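Local coordinates for Sso-CP2 metallo-carboxypetidase (Sulfolobus solfataricus, PDB 4MMO), which probably acts as a zinc-dependent carboxypeptidase of the M20 family, trimming residues from the C-terminal end of peptides, at residues E3-Y6 with T7-F11; V142-E145 with D146-K150. All coordinates share one frame; numbering follows the deposited sequence.

Contact 1: residues E3-Y6 with T7-F11; sequences EELY and TLIEF
T7 and E3 meet one turn apart in helix 3-12, the N-terminal alpha-helix of the chain, and two bonds of T7 grip a single acceptor there. The carbonyl oxygen E3 O takes the amide T7 N at 3.0 Å and the hydroxyl T7 OG1 at 2.8 Å, the two donors arriving from opposite faces of the carbonyl plane. The hydroxyl reaches back because OG1 stands beside its own backbone N (chi1 -57°), which satisfies this buried polar atom within the helix. With an alanine here, E3 O would probably keep the amide but lose its second donor, and packing against M110 and F114 of helix 102-121 would be thinned.

Regular backbone bonds continue the helix: I9 N to L5 O and E10 N to Y6 O, both 3.0 Å, whereas L8 N to E4 O is weak. On the apolar side, L5 CD1 lies 4.4 Å from I9 CG1, and both side chains lean on I97 of strand 96-98.

Among the polar side chains, E10 OE1 is hydrogen-bonded to Y30 of helix 24-39. E10 OE2 sits 4.0 Å from Y6 OH, the tyrosine ring and the glutamate carboxylate turned 51° apart.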
loop_
_atom_site.group_PDB
_atom_site.type_symbol
_atom_site.label_atom_id
_atom_site.label_comp_id
_atom_site.label_asym_id
_atom_site.label_seq_id
_atom_site.Cartn_x
_atom_site.Cartn_y
_atom_site.Cartn_z
ATOM N N GLU A 3 -30.058 -17.446 -33.609
ATOM C CA GLU A 3 -28.907 -18.203 -33.138
ATOM C C GLU A 3 -27.724 -17.306 -32.767
ATOM O O GLU A 3 -26.952 -17.632 -31.866
ATOM C CB GLU A 3 -28.477 -19.209 -34.206
ATOM C CG GLU A 3 -27.448 -20.221 -33.728
ATOM C CD GLU A 3 -27.012 -21.174 -34.825
ATOM O OE1 GLU A 3 -27.249 -20.867 -36.014
ATOM O OE2 GLU A 3 -26.436 -22.232 -34.499
ATOM N N GLU A 4 -27.581 -16.183 -33.467
ATOM C CA GLU A 4 -26.469 -15.264 -33.226
ATOM C C GLU A 4 -26.506 -14.727 -31.800
ATOM O O GLU A 4 -25.492 -14.703 -31.101
ATOM C CB GLU A 4 -26.509 -14.087 -34.208
ATOM C CG GLU A 4 -26.105 -14.429 -35.639
ATOM C CD GLU A 4 -27.125 -15.289 -36.364
ATOM O OE1 GLU A 4 -28.332 -15.186 -36.052
ATOM O OE2 GLU A 4 -26.719 -16.070 -37.252
ATOM N N LEU A 5 -27.683 -14.292 -31.375
ATOM C CA LEU A 5 -27.834 -13.712 -30.054
ATOM C C LEU A 5 -27.825 -14.802 -28.988
ATOM O O LEU A 5 -27.153 -14.673 -27.966
ATOM C CB LEU A 5 -29.124 -12.898 -29.977
ATOM C CG LEU A 5 -29.402 -12.222 -28.635
ATOM C CD1 LEU A 5 -28.257 -11.308 -28.238
ATOM C CD2 LEU A 5 -30.705 -11.441 -28.688
ATOM N N TYR A 6 -28.560 -15.880 -29.238
ATOM C CA TYR A 6 -28.679 -16.964 -28.273
ATOM C C TYR A 6 -27.319 -17.552 -27.922
ATOM O O TYR A 6 -27.024 -17.797 -26.750
ATOM C CB TYR A 6 -29.593 -18.069 -28.810
ATOM C CG TYR A 6 -29.511 -19.362 -28.025
ATOM C CD1 TYR A 6 -30.224 -19.527 -26.842
ATOM C CD2 TYR A 6 -28.720 -20.415 -28.463
ATOM C CE1 TYR A 6 -30.151 -20.705 -26.121
ATOM C CE2 TYR A 6 -28.639 -21.596 -27.748
ATOM C CZ TYR A 6 -29.357 -21.735 -26.579
ATOM O OH TYR A 6 -29.280 -22.910 -25.865
ATOM N N THR A 7 -26.488 -17.773 -28.936
ATOM C CA THR A 7 -25.186 -18.385 -28.709
ATOM C C THR A 7 -24.276 -17.441 -27.926
ATOM O O THR A 7 -23.494 -17.882 -27.082
ATOM C CB THR A 7 -24.521 -18.793 -30.030
ATOM O OG1 THR A 7 -25.395 -19.677 -30.738
ATOM C CG2 THR A 7 -23.191 -19.504 -29.776
ATOM N N LEU A 8 -24.387 -16.144 -28.195
ATOM C CA LEU A 8 -23.590 -15.162 -27.471
ATOM C C LEU A 8 -23.952 -15.185 -25.987
ATOM O O LEU A 8 -23.065 -15.192 -25.132
ATOM C CB LEU A 8 -23.785 -13.758 -28.054
ATOM C CG LEU A 8 -23.212 -12.601 -27.230
ATOM C CD1 LEU A 8 -21.722 -12.787 -26.981
ATOM C CD2 LEU A 8 -23.479 -11.273 -27.921
ATOM N N ILE A 9 -25.252 -15.197 -25.693
ATOM C CA ILE A 9 -25.748 -15.262 -24.316
ATOM C C ILE A 9 -25.204 -16.500 -23.613
ATOM O O ILE A 9 -24.722 -16.426 -22.485
ATOM C CB ILE A 9 -27.298 -15.309 -24.271
ATOM C CG1 ILE A 9 -27.900 -14.027 -24.853
ATOM C CG2 ILE A 9 -27.808 -15.528 -22.840
ATOM C CD1 ILE A 9 -27.622 -12.771 -24.052
ATOM N N GLU A 10 -25.296 -17.638 -24.291
ATOM C CA GLU A 10 -24.781 -18.900 -23.771
ATOM C C GLU A 10 -23.290 -18.784 -23.443
ATOM O O GLU A 10 -22.838 -19.244 -22.398
ATOM C CB GLU A 10 -25.021 -20.002 -24.804
ATOM C CG GLU A 10 -24.562 -21.385 -24.399
ATOM C CD GLU A 10 -24.846 -22.415 -25.478
ATOM O OE1 GLU A 10 -24.534 -22.142 -26.660
ATOM O OE2 GLU A 10 -25.388 -23.492 -25.147
ATOM N N PHE A 11 -22.539 -18.154 -24.344
ATOM C CA PHE A 11 -21.100 -17.955 -24.178
ATOM C C PHE A 11 -20.830 -17.076 -22.961
ATOM O O PHE A 11 -19.957 -17.372 -22.137
ATOM C CB PHE A 11 -20.544 -17.274 -25.441
ATOM C CG PHE A 11 -19.033 -17.272 -25.551
ATOM C CD1 PHE A 11 -18.250 -18.189 -24.868
ATOM C CD2 PHE A 11 -18.399 -16.338 -26.368
ATOM C CE1 PHE A 11 -16.865 -18.177 -24.993
ATOM C CE2 PHE A 11 -17.019 -16.322 -26.498
ATOM C CZ PHE A 11 -16.252 -17.239 -25.808
#

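Contact 2: residues V142-E145 with D146-K150; sequences VNLE and DYIEK
L144 and I148, one turn apart, make the apolar part of this contact. I148 CD1 comes up against the branch point of the leucine, 3.8 Å from L144 CG, with both leucine methyls only slightly farther off. I148 places CG1 beside its own backbone N (chi1 -71°) and then extends through CD1, bringing that methyl back over the preceding turn. L385 of helix 383-389 packs on both residues. L144 also touches the Y147 ring, L144 CD1 lying 4.3 Å from Y147 CD2, while the tyrosine runs on to V53 and Y55 of strand 53-58.

The backbone bonds belong to the short alpha-helix 144-149, which follows E137 and E138 in the chain, two zinc-binding residues that carry no zinc in this chain. I148 N donates to L144 O at 3.0 Å and E149 N to E145 O at 2.8 Å. At the start of the helix a water bridges the backbone, donating to V142 O at 2.7 Å and accepting from D146 N at 3.0 Å.

Like charges meet on another face. E145 and E149 run side by side in the same direction, and their carboxylates, with planes 39° apart, come within 3.5 Å at E145 OE2 and E149 OE2. Such closeness is likely to raise the proton affinity of one of them; K389 offers E145 OE2 a long, weak ion pair.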
loop_
_atom_site.group_PDB
_atom_site.type_symbol
_atom_site.label_atom_id
_atom_site.label_comp_id
_atom_site.label_asym_id
_atom_site.label_seq_id
_atom_site.Cartn_x
_atom_site.Cartn_y
_atom_site.Cartn_z
ATOM N N VAL A 142 0.992 -14.812 -20.605
ATOM C CA VAL A 142 2.280 -15.313 -20.128
ATOM C C VAL A 142 2.793 -16.498 -20.940
ATOM O O VAL A 142 3.965 -16.535 -21.311
ATOM C CB VAL A 142 2.200 -15.722 -18.638
ATOM C CG1 VAL A 142 3.530 -16.293 -18.153
ATOM C CG2 VAL A 142 1.806 -14.530 -17.788
ATOM N N ASN A 143 1.915 -17.456 -21.220
ATOM C CA ASN A 143 2.321 -18.682 -21.898
ATOM C C ASN A 143 2.018 -18.720 -23.395
ATOM O O ASN A 143 2.116 -19.776 -24.015
ATOM C CB ASN A 143 1.682 -19.889 -21.209
ATOM C CG ASN A 143 2.145 -20.041 -19.776
ATOM O OD1 ASN A 143 3.327 -20.265 -19.520
ATOM N ND2 ASN A 143 1.217 -19.915 -18.832
ATOM N N LEU A 144 1.668 -17.577 -23.985
ATOM C CA LEU A 144 1.263 -17.560 -25.391
ATOM C C LEU A 144 2.452 -17.631 -26.345
ATOM O O LEU A 144 2.367 -18.255 -27.403
ATOM C CB LEU A 144 0.427 -16.318 -25.714
ATOM C CG LEU A 144 -0.042 -16.229 -27.171
ATOM C CD1 LEU A 144 -0.912 -17.422 -27.534
ATOM C CD2 LEU A 144 -0.786 -14.927 -27.430
ATOM N N GLU A 145 3.554 -16.982 -25.980
ATOM C CA GLU A 145 4.723 -16.945 -26.853
ATOM C C GLU A 145 5.302 -18.339 -27.060
ATOM O O GLU A 145 5.622 -18.718 -28.184
ATOM C CB GLU A 145 5.795 -16.011 -26.295
ATOM C CG GLU A 145 7.029 -15.910 -27.183
ATOM C CD GLU A 145 8.040 -14.904 -26.677
ATOM O OE1 GLU A 145 7.763 -14.237 -25.658
ATOM O OE2 GLU A 145 9.116 -14.782 -27.301
ATOM N N ASP A 146 5.431 -19.099 -25.973
ATOM C CA ASP A 146 5.982 -20.448 -26.044
ATOM C C ASP A 146 5.182 -21.302 -27.016
ATOM O O ASP A 146 5.743 -22.099 -27.767
ATOM C CB ASP A 146 5.988 -21.107 -24.661
ATOM C CG ASP A 146 7.005 -20.489 -23.721
ATOM O OD1 ASP A 146 8.025 -19.959 -24.206
ATOM O OD2 ASP A 146 6.786 -20.539 -22.492
ATOM N N TYR A 147 3.866 -21.134 -27.004
ATOM C CA TYR A 147 3.016 -21.863 -27.932
ATOM C C TYR A 147 3.250 -21.419 -29.379
ATOM O O TYR A 147 3.304 -22.244 -30.290
ATOM C CB TYR A 147 1.545 -21.683 -27.570
ATOM C CG TYR A 147 0.629 -22.075 -28.696
ATOM C CD1 TYR A 147 0.371 -23.409 -28.975
ATOM C CD2 TYR A 147 0.034 -21.112 -29.495
ATOM C CE1 TYR A 147 -0.459 -23.771 -30.015
ATOM C CE2 TYR A 147 -0.796 -21.465 -30.533
ATOM C CZ TYR A 147 -1.039 -22.795 -30.791
ATOM O OH TYR A 147 -1.868 -23.149 -31.827
ATOM N N ILE A 148 3.389 -20.115 -29.589
ATOM C CA ILE A 148 3.544 -19.584 -30.941
ATOM C C ILE A 148 4.891 -19.977 -31.537
ATOM O O ILE A 148 4.977 -20.316 -32.718
ATOM C CB ILE A 148 3.374 -18.047 -30.967
ATOM C CG1 ILE A 148 1.907 -17.689 -30.720
ATOM C CG2 ILE A 148 3.838 -17.460 -32.307
ATOM C CD1 ILE A 148 1.639 -16.205 -30.564
ATOM N N GLU A 149 5.939 -19.943 -30.721
ATOM C CA GLU A 149 7.283 -20.234 -31.214
ATOM C C GLU A 149 7.435 -21.683 -31.678
ATOM O O GLU A 149 8.327 -21.990 -32.466
ATOM C CB GLU A 149 8.332 -19.916 -30.146
ATOM C CG GLU A 149 8.395 -18.445 -29.740
ATOM C CD GLU A 149 9.058 -17.556 -30.783
ATOM O OE1 GLU A 149 9.200 -17.982 -31.949
ATOM O OE2 GLU A 149 9.443 -16.424 -30.430
ATOM N N LYS A 150 6.564 -22.567 -31.195
ATOM C CA LYS A 150 6.619 -23.979 -31.578
ATOM C C LYS A 150 5.668 -24.288 -32.740
ATOM O O LYS A 150 5.675 -25.398 -33.273
ATOM C CB LYS A 150 6.302 -24.875 -30.373
ATOM C CG LYS A 150 4.837 -25.271 -30.247
ATOM C CD LYS A 150 4.545 -25.983 -28.932
ATOM C CE LYS A 150 3.188 -26.678 -28.963
ATOM N NZ LYS A 150 3.177 -27.850 -29.883
HETATM O O HOH W 1 5.128 -18.000 -23.189
#

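Overall arrangement
Contact 1 comes first along the chain, in helix 3-12, and contact 2 follows well over a hundred residues later in helix 144-149. Their centres are 30 Å apart and their nearest atoms about 15 Å, so they do not touch. Neither helix is part of the other's packing: residues 3-11 rest on helices 24-39, 102-121 and 417-433, whereas residues 142-150 pack against helix 383-389 and strands 128-134 and 53-58 of the mixed sheet. The L8 side chain is about 14 Å from the bound zinc and that of L144 about 11 Å; neither contact reaches the metal, and both are structural packing in the part of the fold that holds it.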